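Local coordinates for tail spike protein gp49 (Pseudomonas phage LKA1, PDB 4RU4), which cleaves the O-specific polysaccharide of Pseudomonas as a lyase of the phage tailspike, probably helping the virus through the host's surface polysaccharide during entry, at residues B[77-82]-B[104-109]; B[217-222]-B[238-243]; B[453-458]-B[485-490]; B[521-526]-B[587-592]. All blocks are in the same frame, centred on the assembly; numbering follows the deposited sequence.

In the fold
All four contacts lie along one elongated chain of a trimeric tailspike. Contacts 1 and 2 are neighbours near one end of the parallel beta-helix, their centres 11 Å apart: the ring of Phe106 in contact 1 packs on Pro219 of contact 2, and Thr109 O probably accepts a hydrogen bond from Asn221 N at 3.0 Å. Contact 3, about 44 Å from contact 2 between centres, joins later strands of the same helix and meets both other subunits. Contact 4, about 40 Å from contact 3 between centres, belongs to the C-terminal Ig-like region; a bound sodium ion lies about 4 Å from its Thr590 side chain. The calcium site with Gly368 and Asp394 lies away from all four.

Contact 1: B[77-82]-B[104-109]; sequences YQINRG and AAFTGT
Phe106 brings the CD1-CE1-CZ rim of its ring obliquely up to the backbone of 80-82, with CE1 only 3.2 Å from Arg81 C and CZ 3.6 Å from Gly82 N. CG stands anti to the backbone N (chi1 -172°), which carries the ring over to segment 77-82, where Ile79 O meets its edge in plane. Ile79 CD1 reaches Phe106 CE1 at 4.1 Å, the two side chains running side by side in the same direction. Beside the ring, Thr107 N donates a nearly straight bond of 2.9 Å to Asn80 O, approaching from above the carbonyl plane. Both segments are corners where strands 75-79 and 98-107, parallel neighbours in the beta-helical stack, leave one face for the next. Two waters bridge these corners: one joins Asn80 O and Asn80 ND2 to Ala105 O, and the other accepts from Gly82 N while donating to Thr107 O. Further out, Asp53 ties the first corner down, pairing with Arg81 NE in a salt bridge and accepting from Asn80 ND2, while Asn80 OD1 takes the N-H of Glu54. Helix 55-65 lies against the same corner, its Trp57 touching both Ile79 and Arg81 and giving NE1 to Gly82 O.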
loop_
_atom_site.group_PDB
_atom_site.type_symbol
_atom_site.label_atom_id
_atom_site.label_comp_id
_atom_site.label_asym_id
_atom_site.label_seq_id
_atom_site.Cartn_x
_atom_site.Cartn_y
_atom_site.Cartn_z
ATOM N N TYR B 77 -12.962 -33.165 -18.493
ATOM C CA TYR B 77 -13.579 -33.139 -19.817
ATOM C C TYR B 77 -12.533 -33.052 -20.927
ATOM O O TYR B 77 -11.707 -32.130 -20.946
ATOM C CB TYR B 77 -14.533 -31.951 -19.871
ATOM C CG TYR B 77 -15.606 -31.996 -18.801
ATOM C CD1 TYR B 77 -15.388 -31.455 -17.535
ATOM C CD2 TYR B 77 -16.846 -32.566 -19.066
ATOM C CE1 TYR B 77 -16.367 -31.499 -16.566
ATOM C CE2 TYR B 77 -17.836 -32.605 -18.109
ATOM C CZ TYR B 77 -17.591 -32.074 -16.856
ATOM O OH TYR B 77 -18.572 -32.118 -15.887
ATOM N N GLN B 78 -12.561 -34.012 -21.845
ATOM C CA GLN B 78 -11.551 -34.092 -22.889
ATOM C C GLN B 78 -12.033 -33.342 -24.113
ATOM O O GLN B 78 -13.099 -33.659 -24.659
ATOM C CB GLN B 78 -11.276 -35.558 -23.263
ATOM C CG GLN B 78 -11.107 -36.470 -22.029
ATOM C CD GLN B 78 -9.908 -36.058 -21.192
ATOM O OE1 GLN B 78 -8.762 -36.128 -21.658
ATOM N NE2 GLN B 78 -10.169 -35.560 -19.969
ATOM N N ILE B 79 -11.251 -32.356 -24.553
ATOM C CA ILE B 79 -11.652 -31.567 -25.711
ATOM C C ILE B 79 -10.555 -31.534 -26.770
ATOM O O ILE B 79 -9.370 -31.490 -26.453
ATOM C CB ILE B 79 -12.080 -30.135 -25.314
ATOM C CG1 ILE B 79 -10.887 -29.351 -24.745
ATOM C CG2 ILE B 79 -13.253 -30.202 -24.325
ATOM C CD1 ILE B 79 -11.093 -27.832 -24.628
ATOM N N ASN B 80 -10.944 -31.584 -28.036
ATOM C CA ASN B 80 -9.945 -31.577 -29.090
ATOM C C ASN B 80 -10.032 -30.284 -29.891
ATOM O O ASN B 80 -9.323 -30.117 -30.883
ATOM C CB ASN B 80 -10.164 -32.768 -30.024
ATOM C CG ASN B 80 -11.499 -32.710 -30.707
ATOM O OD1 ASN B 80 -12.539 -32.817 -30.056
ATOM N ND2 ASN B 80 -11.490 -32.522 -32.024
ATOM N N ARG B 81 -10.901 -29.379 -29.461
ATOM C CA ARG B 81 -11.058 -28.080 -30.137
ATOM C C ARG B 81 -11.311 -27.047 -29.078
ATOM O O ARG B 81 -11.787 -27.375 -27.992
ATOM C CB ARG B 81 -12.298 -28.068 -31.055
ATOM C CG ARG B 81 -12.226 -29.000 -32.233
ATOM C CD ARG B 81 -13.391 -28.824 -33.231
ATOM N NE ARG B 81 -13.327 -29.947 -34.146
ATOM C CZ ARG B 81 -12.556 -29.980 -35.225
ATOM N NH1 ARG B 81 -11.836 -28.915 -35.567
ATOM N NH2 ARG B 81 -12.527 -31.067 -35.986
ATOM N N GLY B 82 -11.070 -25.780 -29.411
ATOM C CA GLY B 82 -11.348 -24.734 -28.459
ATOM C C GLY B 82 -12.837 -24.627 -28.158
ATOM O O GLY B 82 -13.678 -24.949 -28.993
ATOM N N ALA B 104 -4.347 -34.902 -26.820
ATOM C CA ALA B 104 -3.197 -34.885 -27.715
ATOM C C ALA B 104 -3.606 -34.428 -29.115
ATOM O O ALA B 104 -2.775 -33.935 -29.876
ATOM C CB ALA B 104 -2.556 -36.289 -27.786
ATOM N N ALA B 105 -4.886 -34.616 -29.454
ATOM C CA ALA B 105 -5.388 -34.269 -30.787
ATOM C C ALA B 105 -5.892 -32.825 -30.895
ATOM O O ALA B 105 -6.458 -32.443 -31.916
ATOM C CB ALA B 105 -6.500 -35.217 -31.185
ATOM N N PHE B 106 -5.694 -32.023 -29.850
ATOM C CA PHE B 106 -6.230 -30.661 -29.845
ATOM C C PHE B 106 -5.742 -29.825 -31.005
ATOM O O PHE B 106 -4.543 -29.833 -31.339
ATOM C CB PHE B 106 -5.864 -29.945 -28.541
ATOM C CG PHE B 106 -6.530 -28.602 -28.373
ATOM C CD1 PHE B 106 -7.800 -28.512 -27.825
ATOM C CD2 PHE B 106 -5.877 -27.426 -28.763
ATOM C CE1 PHE B 106 -8.403 -27.261 -27.650
ATOM C CE2 PHE B 106 -6.470 -26.178 -28.604
ATOM C CZ PHE B 106 -7.741 -26.095 -28.044
ATOM N N THR B 107 -6.680 -29.104 -31.617
ATOM C CA THR B 107 -6.345 -28.049 -32.566
ATOM C C THR B 107 -7.132 -26.810 -32.206
ATOM O O THR B 107 -8.324 -26.890 -31.875
ATOM C CB THR B 107 -6.617 -28.426 -34.058
ATOM O OG1 THR B 107 -8.002 -28.735 -34.236
ATOM C CG2 THR B 107 -5.782 -29.622 -34.476
ATOM N N GLY B 108 -6.462 -25.663 -32.255
ATOM C CA GLY B 108 -7.095 -24.414 -31.875
ATOM C C GLY B 108 -6.122 -23.442 -31.239
ATOM O O GLY B 108 -5.056 -23.818 -30.767
ATOM N N THR B 109 -6.508 -22.176 -31.224
ATOM C CA THR B 109 -5.666 -21.114 -30.692
ATOM C C THR B 109 -5.765 -21.017 -29.171
ATOM O O THR B 109 -4.755 -20.785 -28.496
ATOM C CB THR B 109 -6.072 -19.783 -31.338
ATOM O OG1 THR B 109 -5.895 -19.886 -32.753
ATOM C CG2 THR B 109 -5.200 -18.644 -30.831
HETATM O O HOH W 1 -9.100 -31.989 -33.309
HETATM O O HOH W 2 -10.573 -24.626 -32.096
#

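Contact 2: B[217-222]-B[238-243]; sequences TVPMNG and VTLANN
Asn242 points its side chain into the bend of 217-220, crossing Met220 at a slant so that OD1 lies 3.3 Å from Met220 CA while ND2 faces Thr217. Its CG is turned away from the backbone N (chi1 -152°), which brings the amide up against Pro219 O; there Asn242 CB is just 2.9 Å from Pro219 O, a tight fit. ND2 gives its bond to Thr217 O at 2.8 Å, and that oxygen lies almost in the amide plane, although the donor itself sits well above the carbonyl plane. Leu240 fills the inner side of the bend, with CD1 4.1 Å from Pro219 CB and CD2 3.6 Å from Met220 O. At the start of the bend, Ala241 CB meets Thr217 CG2 at 3.9 Å. The backbone N-H of Asn243 is divided between Met220 O and Asn242 OD1, both bonds weak, and a water links Asn243 ND2 to Asn221 OD1; Asn221 ND2 turns instead to Ser110. The contact thus joins consecutive turns of the parallel beta-helix where they bend, one beyond strand 237-240. With no strand ladder between 217-220 and 238-243, it is a side-chain amide, that of Asn242, that satisfies the Thr217 carbonyl.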
loop_
_atom_site.group_PDB
_atom_site.type_symbol
_atom_site.label_atom_id
_atom_site.label_comp_id
_atom_site.label_asym_id
_atom_site.label_seq_id
_atom_site.Cartn_x
_atom_site.Cartn_y
_atom_site.Cartn_z
ATOM N N THR B 217 0.502 -28.487 -24.287
ATOM C CA THR B 217 1.493 -27.862 -25.141
ATOM C C THR B 217 0.942 -27.269 -26.414
ATOM O O THR B 217 1.650 -26.530 -27.090
ATOM C CB THR B 217 2.558 -28.886 -25.568
ATOM O OG1 THR B 217 1.903 -29.979 -26.235
ATOM C CG2 THR B 217 3.329 -29.406 -24.333
ATOM N N VAL B 218 -0.305 -27.580 -26.771
ATOM C CA VAL B 218 -0.819 -27.116 -28.078
ATOM C C VAL B 218 -1.432 -25.698 -28.154
ATOM O O VAL B 218 -1.083 -24.918 -29.054
ATOM C CB VAL B 218 -1.818 -28.139 -28.710
ATOM C CG1 VAL B 218 -2.312 -27.611 -30.062
ATOM C CG2 VAL B 218 -1.134 -29.511 -28.868
ATOM N N PRO B 219 -2.378 -25.372 -27.255
ATOM C CA PRO B 219 -3.072 -24.073 -27.335
ATOM C C PRO B 219 -2.104 -22.920 -27.166
ATOM O O PRO B 219 -1.213 -23.062 -26.353
ATOM C CB PRO B 219 -4.023 -24.110 -26.130
ATOM C CG PRO B 219 -4.210 -25.599 -25.839
ATOM C CD PRO B 219 -2.846 -26.164 -26.101
ATOM N N MET B 220 -2.261 -21.820 -27.905
ATOM C CA MET B 220 -1.464 -20.628 -27.618
ATOM C C MET B 220 -1.870 -20.012 -26.310
ATOM O O MET B 220 -1.016 -19.532 -25.564
ATOM C CB MET B 220 -1.623 -19.557 -28.694
ATOM C CG MET B 220 -1.195 -20.013 -30.060
ATOM S SD MET B 220 -0.537 -18.634 -31.002
ATOM C CE MET B 220 -1.908 -17.488 -30.987
ATOM N N ASN B 221 -3.182 -19.982 -26.048
ATOM C CA ASN B 221 -3.694 -19.357 -24.847
ATOM C C ASN B 221 -4.504 -20.332 -24.043
ATOM O O ASN B 221 -5.201 -21.179 -24.608
ATOM C CB ASN B 221 -4.634 -18.213 -25.217
ATOM C CG ASN B 221 -4.004 -17.244 -26.170
ATOM O OD1 ASN B 221 -2.943 -16.682 -25.886
ATOM N ND2 ASN B 221 -4.642 -17.046 -27.326
ATOM N N GLY B 222 -4.451 -20.195 -22.724
ATOM C CA GLY B 222 -5.358 -20.949 -21.872
ATOM C C GLY B 222 -6.730 -20.332 -21.996
ATOM O O GLY B 222 -7.687 -20.996 -22.394
ATOM N N VAL B 238 -4.979 -22.347 -14.053
ATOM C CA VAL B 238 -4.641 -22.592 -15.454
ATOM C C VAL B 238 -3.199 -23.047 -15.551
ATOM O O VAL B 238 -2.313 -22.409 -14.992
ATOM C CB VAL B 238 -4.813 -21.314 -16.300
ATOM C CG1 VAL B 238 -4.479 -21.601 -17.772
ATOM C CG2 VAL B 238 -6.260 -20.740 -16.157
ATOM N N THR B 239 -2.954 -24.143 -16.253
ATOM C CA THR B 239 -1.587 -24.514 -16.578
ATOM C C THR B 239 -1.491 -24.678 -18.080
ATOM O O THR B 239 -2.491 -24.963 -18.753
ATOM C CB THR B 239 -1.131 -25.826 -15.891
ATOM O OG1 THR B 239 -1.871 -26.939 -16.425
ATOM C CG2 THR B 239 -1.314 -25.724 -14.382
ATOM N N LEU B 240 -0.297 -24.482 -18.607
ATOM C CA LEU B 240 -0.113 -24.459 -20.045
ATOM C C LEU B 240 1.375 -24.581 -20.262
ATOM O O LEU B 240 2.157 -24.354 -19.332
ATOM C CB LEU B 240 -0.614 -23.131 -20.631
ATOM C CG LEU B 240 -0.607 -22.945 -22.153
ATOM C CD1 LEU B 240 -1.666 -23.831 -22.785
ATOM C CD2 LEU B 240 -0.807 -21.499 -22.540
ATOM N N ALA B 241 1.761 -24.956 -21.477
ATOM C CA ALA B 241 3.167 -24.945 -21.869
ATOM C C ALA B 241 3.213 -24.330 -23.253
ATOM O O ALA B 241 3.513 -25.007 -24.226
ATOM C CB ALA B 241 3.716 -26.353 -21.901
ATOM N N ASN B 242 2.878 -23.052 -23.326
ATOM C CA ASN B 242 2.807 -22.336 -24.586
ATOM C C ASN B 242 2.910 -20.815 -24.384
ATOM O O ASN B 242 3.750 -20.346 -23.595
ATOM C CB ASN B 242 1.545 -22.737 -25.368
ATOM C CG ASN B 242 1.724 -22.598 -26.894
ATOM O OD1 ASN B 242 1.731 -21.490 -27.439
ATOM N ND2 ASN B 242 1.845 -23.730 -27.581
ATOM N N ASN B 243 2.086 -20.035 -25.082
ATOM C CA ASN B 243 2.319 -18.585 -25.126
ATOM C C ASN B 243 1.741 -17.744 -23.992
ATOM O O ASN B 243 2.439 -16.879 -23.476
ATOM C CB ASN B 243 1.910 -17.988 -26.476
ATOM C CG ASN B 243 2.633 -16.664 -26.767
ATOM O OD1 ASN B 243 3.855 -16.627 -26.903
ATOM N ND2 ASN B 243 1.882 -15.584 -26.838
HETATM O O HOH W 3 -0.869 -15.605 -27.350
#

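Contact 3: B[453-458]-B[485-490]; sequences NIQYSG and IVENLA
Strands 453-457 and 485-487 run parallel, 2° apart in direction and 4.9 Å between axes, in the register Gln455-Ile485, Tyr456-Val486 and Ser457-Glu487. This is the ladder of a parallel beta-helix, as expected of the pectin lyase-like fold, with successive turns stacked strand on strand. Alternate residues carry the backbone bonds: Ile454 O receives Ile485 N, Tyr456 N reaches Ile485 O, Tyr456 O takes Glu487 N, and Gly458 N closes the series on Glu487 O.

Tyr456 and Val486 share one face, against which Leu470 of strand 468-474 packs. The side chains of Tyr456 and Leu489 cross at about a right angle, and Leu489 CD2 comes to the ring edge in plane, 3.8 Å from Tyr456 CD1. At the end of the ring the hydroxyl is hydrogen-bonded to Gln459 OE1. Gly458 turns the chain with a positive phi of 89°, and its CA lies 3.0 Å from Asn488 O. Beyond the strand end, Leu489 O receives Arg511 NH1 of the second subunit.

The other face, with Gln455, Ser457, Ile485 and Glu487, lies toward the trimer partners. Gln455 NE2 bonds Gly458 O of the third subunit, while its OE1 is held by Gln425 NE2. Glu487 splits its carboxylate: OE1 forms a salt bridge with Arg511 of its own chain, and OE2 is shared by Ser457 and a water that also takes Gln455 NE2. With CG between the backbone N and the carbonyl carbon (chi1 60°), Glu487 leans across to the neighbouring strand, where Ser457 OG donates to OE2 from the anti side at 2.6 Å.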
loop_
_atom_site.group_PDB
_atom_site.type_symbol
_atom_site.label_atom_id
_atom_site.label_comp_id
_atom_site.label_asym_id
_atom_site.label_seq_id
_atom_site.Cartn_x
_atom_site.Cartn_y
_atom_site.Cartn_z
ATOM N N ASN B 453 15.932 13.423 -14.961
ATOM C CA ASN B 453 16.048 13.810 -13.560
ATOM C C ASN B 453 16.045 12.593 -12.633
ATOM O O ASN B 453 15.303 11.635 -12.866
ATOM C CB ASN B 453 14.858 14.711 -13.208
ATOM C CG ASN B 453 14.754 15.907 -14.140
ATOM O OD1 ASN B 453 15.743 16.612 -14.360
ATOM N ND2 ASN B 453 13.576 16.111 -14.732
ATOM N N ILE B 454 16.858 12.645 -11.579
ATOM C CA ILE B 454 17.002 11.524 -10.654
ATOM C C ILE B 454 16.726 12.022 -9.258
ATOM O O ILE B 454 17.340 13.008 -8.808
ATOM C CB ILE B 454 18.457 10.959 -10.619
ATOM C CG1 ILE B 454 19.000 10.659 -12.019
ATOM C CG2 ILE B 454 18.535 9.719 -9.722
ATOM C CD1 ILE B 454 18.220 9.689 -12.781
ATOM N N GLN B 455 15.833 11.325 -8.555
ATOM C CA GLN B 455 15.645 11.556 -7.135
ATOM C C GLN B 455 15.929 10.216 -6.450
ATOM O O GLN B 455 15.145 9.282 -6.582
ATOM C CB GLN B 455 14.182 11.986 -6.839
ATOM C CG GLN B 455 13.876 12.243 -5.353
ATOM C CD GLN B 455 12.392 12.186 -5.026
ATOM O OE1 GLN B 455 11.657 11.342 -5.558
ATOM N NE2 GLN B 455 11.935 13.099 -4.163
ATOM N N TYR B 456 17.038 10.122 -5.715
ATOM C CA TYR B 456 17.332 8.883 -5.005
ATOM C C TYR B 456 17.325 9.251 -3.512
ATOM O O TYR B 456 18.260 9.884 -3.013
ATOM C CB TYR B 456 18.671 8.335 -5.511
ATOM C CG TYR B 456 18.859 6.842 -5.278
ATOM C CD1 TYR B 456 19.035 6.332 -3.986
ATOM C CD2 TYR B 456 18.873 5.946 -6.347
ATOM C CE1 TYR B 456 19.202 4.967 -3.762
ATOM C CE2 TYR B 456 19.029 4.588 -6.134
ATOM C CZ TYR B 456 19.199 4.104 -4.843
ATOM O OH TYR B 456 19.358 2.750 -4.636
ATOM N N SER B 457 16.270 8.864 -2.800
ATOM C CA SER B 457 15.882 9.561 -1.569
ATOM C C SER B 457 15.307 8.652 -0.472
ATOM O O SER B 457 14.250 8.050 -0.661
ATOM C CB SER B 457 14.801 10.586 -1.976
ATOM O OG SER B 457 14.251 11.290 -0.883
ATOM N N GLY B 458 15.972 8.557 0.678
ATOM C CA GLY B 458 15.379 7.886 1.842
ATOM C C GLY B 458 15.597 6.382 1.982
ATOM O O GLY B 458 15.176 5.773 2.973
ATOM N N ILE B 485 19.396 14.473 -7.468
ATOM C CA ILE B 485 19.281 14.520 -6.004
ATOM C C ILE B 485 19.622 13.161 -5.407
ATOM O O ILE B 485 19.075 12.138 -5.831
ATOM C CB ILE B 485 17.839 14.933 -5.598
ATOM C CG1 ILE B 485 17.623 16.402 -5.943
ATOM C CG2 ILE B 485 17.582 14.679 -4.091
ATOM C CD1 ILE B 485 16.139 16.850 -5.917
ATOM N N VAL B 486 20.570 13.157 -4.474
ATOM C CA VAL B 486 20.865 12.003 -3.615
ATOM C C VAL B 486 20.739 12.458 -2.160
ATOM O O VAL B 486 21.403 13.388 -1.764
ATOM C CB VAL B 486 22.308 11.467 -3.867
ATOM C CG1 VAL B 486 22.642 10.327 -2.906
ATOM C CG2 VAL B 486 22.441 10.983 -5.295
ATOM N N GLU B 487 19.898 11.801 -1.355
ATOM C CA GLU B 487 19.595 12.316 -0.033
ATOM C C GLU B 487 19.059 11.239 0.899
ATOM O O GLU B 487 18.389 10.297 0.464
ATOM C CB GLU B 487 18.544 13.442 -0.112
ATOM C CG GLU B 487 17.196 12.970 -0.728
ATOM C CD GLU B 487 16.163 14.085 -0.882
ATOM O OE1 GLU B 487 16.527 15.277 -0.689
ATOM O OE2 GLU B 487 14.978 13.770 -1.187
ATOM N N ASN B 488 19.348 11.419 2.183
ATOM C CA ASN B 488 18.732 10.633 3.251
ATOM C C ASN B 488 18.915 9.137 3.041
ATOM O O ASN B 488 17.991 8.369 3.232
ATOM C CB ASN B 488 17.245 10.984 3.408
ATOM C CG ASN B 488 17.019 12.487 3.584
ATOM O OD1 ASN B 488 17.755 13.145 4.294
ATOM N ND2 ASN B 488 16.013 13.022 2.914
ATOM N N LEU B 489 20.120 8.726 2.653
ATOM C CA LEU B 489 20.393 7.293 2.469
ATOM C C LEU B 489 21.039 6.733 3.718
ATOM O O LEU B 489 21.873 7.395 4.345
ATOM C CB LEU B 489 21.307 7.066 1.274
ATOM C CG LEU B 489 20.767 7.589 -0.048
ATOM C CD1 LEU B 489 21.758 7.268 -1.194
ATOM C CD2 LEU B 489 19.366 7.018 -0.303
ATOM N N ALA B 490 20.639 5.524 4.101
ATOM C CA ALA B 490 21.230 4.864 5.256
ATOM C C ALA B 490 22.053 3.663 4.772
ATOM O O ALA B 490 21.666 3.003 3.808
ATOM C CB ALA B 490 20.124 4.414 6.241
HETATM O O HOH W 4 13.677 15.231 -3.079
#

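Contact 4: B[521-526]-B[587-592]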
loop_
_atom_site.group_PDB
_atom_site.type_symbol
_atom_site.label_atom_id
_atom_site.label_comp_id
_atom_site.label_asym_id
_atom_site.label_seq_id
_atom_site.Cartn_x
_atom_site.Cartn_y
_atom_site.Cartn_z
ATOM N N VAL B 521 43.134 20.754 16.184
ATOM C CA VAL B 521 44.461 21.222 15.774
ATOM C C VAL B 521 45.131 21.939 16.949
ATOM O O VAL B 521 44.469 22.567 17.745
ATOM C CB VAL B 521 44.434 22.168 14.540
ATOM C CG1 VAL B 521 43.834 21.456 13.316
ATOM C CG2 VAL B 521 43.670 23.481 14.840
ATOM N N THR B 522 46.446 21.830 17.039
ATOM C CA THR B 522 47.201 22.545 18.063
ATOM C C THR B 522 48.108 23.561 17.381
ATOM O O THR B 522 48.881 23.220 16.463
ATOM C CB THR B 522 48.041 21.576 18.896
ATOM O OG1 THR B 522 47.174 20.579 19.461
ATOM C CG2 THR B 522 48.793 22.320 20.018
ATOM N N THR B 523 47.992 24.816 17.801
ATOM C CA THR B 523 48.852 25.853 17.254
ATOM C C THR B 523 50.334 25.635 17.631
ATOM O O THR B 523 50.656 24.937 18.596
ATOM C CB THR B 523 48.373 27.254 17.678
ATOM O OG1 THR B 523 48.270 27.320 19.107
ATOM C CG2 THR B 523 47.002 27.540 17.051
ATOM N N ALA B 524 51.231 26.195 16.830
ATOM C CA ALA B 524 52.655 26.206 17.173
ATOM C C ALA B 524 53.106 27.651 17.303
ATOM O O ALA B 524 52.672 28.498 16.522
ATOM C CB ALA B 524 53.476 25.490 16.096
ATOM N N THR B 525 53.972 27.931 18.276
ATOM C CA THR B 525 54.379 29.297 18.541
ATOM C C THR B 525 55.310 29.859 17.476
ATOM O O THR B 525 55.586 31.061 17.473
ATOM C CB THR B 525 55.033 29.480 19.931
ATOM O OG1 THR B 525 56.248 28.723 19.995
ATOM C CG2 THR B 525 54.079 29.032 21.037
ATOM N N ASN B 526 55.772 29.004 16.559
ATOM C CA ASN B 526 56.687 29.461 15.517
ATOM C C ASN B 526 56.025 29.506 14.124
ATOM O O ASN B 526 56.717 29.532 13.116
ATOM C CB ASN B 526 57.944 28.570 15.490
ATOM C CG ASN B 526 57.617 27.106 15.207
ATOM O OD1 ASN B 526 56.471 26.749 14.885
ATOM N ND2 ASN B 526 58.623 26.252 15.315
ATOM N N SER B 587 50.925 31.095 21.659
ATOM C CA SER B 587 50.706 29.929 22.529
ATOM C C SER B 587 50.428 28.667 21.707
ATOM O O SER B 587 49.833 28.752 20.642
ATOM C CB SER B 587 49.494 30.148 23.438
ATOM O OG SER B 587 49.741 31.215 24.327
ATOM N N ALA B 588 50.846 27.508 22.214
ATOM C CA ALA B 588 50.510 26.227 21.591
ATOM C C ALA B 588 49.338 25.592 22.332
ATOM O O ALA B 588 49.523 25.015 23.413
ATOM C CB ALA B 588 51.731 25.294 21.621
ATOM N N VAL B 589 48.133 25.703 21.762
ATOM C CA VAL B 589 46.904 25.219 22.410
ATOM C C VAL B 589 45.958 24.566 21.417
ATOM O O VAL B 589 46.054 24.788 20.211
ATOM C CB VAL B 589 46.120 26.353 23.132
ATOM C CG1 VAL B 589 46.956 26.943 24.305
ATOM C CG2 VAL B 589 45.744 27.440 22.168
ATOM N N THR B 590 45.018 23.780 21.928
ATOM C CA THR B 590 44.098 23.070 21.061
ATOM C C THR B 590 42.971 23.970 20.563
ATOM O O THR B 590 42.615 24.941 21.208
ATOM C CB THR B 590 43.477 21.884 21.790
ATOM O OG1 THR B 590 42.796 22.364 22.957
ATOM C CG2 THR B 590 44.591 20.912 22.214
ATOM N N ASN B 591 42.443 23.628 19.395
ATOM C CA ASN B 591 41.298 24.283 18.790
ATOM C C ASN B 591 40.529 23.187 18.075
ATOM O O ASN B 591 41.136 22.233 17.580
ATOM C CB ASN B 591 41.739 25.306 17.740
ATOM C CG ASN B 591 42.752 26.304 18.274
ATOM O OD1 ASN B 591 42.419 27.460 18.556
ATOM N ND2 ASN B 591 44.005 25.858 18.410
ATOM N N GLN B 592 39.206 23.308 17.998
ATOM C CA GLN B 592 38.412 22.352 17.231
ATOM C C GLN B 592 37.959 22.997 15.922
ATOM O O GLN B 592 37.204 23.980 15.948
ATOM C CB GLN B 592 37.177 21.900 18.035
ATOM C CG GLN B 592 37.482 21.172 19.329
ATOM C CD GLN B 592 38.177 19.828 19.105
ATOM O OE1 GLN B 592 38.109 19.261 18.031
ATOM N NE2 GLN B 592 38.846 19.333 20.115
#
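Val521 and Asn591 form a hydrogen-bonded antiparallel pair, followed by the non-hydrogen-bonded pair Thr522 and Thr590, where strands 510-522 and 590-600 run together in the C-terminal Ig-like region of the tailspike.

Backbone bonds come first. Val521 N gives a nearly straight bond to Asn591 O at 2.9 Å, Asn591 N returns one to Val521 O at 2.8 Å, and Thr523 N continues the ladder to Val589 O at 3.1 Å. CA-H...O contacts accompany them, as when Thr522 CA approaches Val589 O.

Van der Waals contacts follow the two faces. On the buried side Val521 CG2 packs on Asn591 CB, crossing it obliquely, and the valine also rests on Val530 and Ala532 of strand 529-535. On the other side Thr522 OG1 lies 3.8 Å from Thr590 CG2. Farther along, Thr525 CG2 rests on the Ser587 carbonyl carbon, and Ala588 CB nears Thr523 O at 3.2 Å.

Side-chain polar bonds complete the contact. Asn591 ND2 makes a long, weak bond to Val521 O, while its OD1 is taken by Lys550. Thr523 supplies the side-chain link where the strands give way to loop: with OG1 between the backbone N and the carbonyl carbon (chi1 55°), its hydroxyl accepts from Val589 N at 3.1 Å and donates to Ser587 O at 2.6 Å.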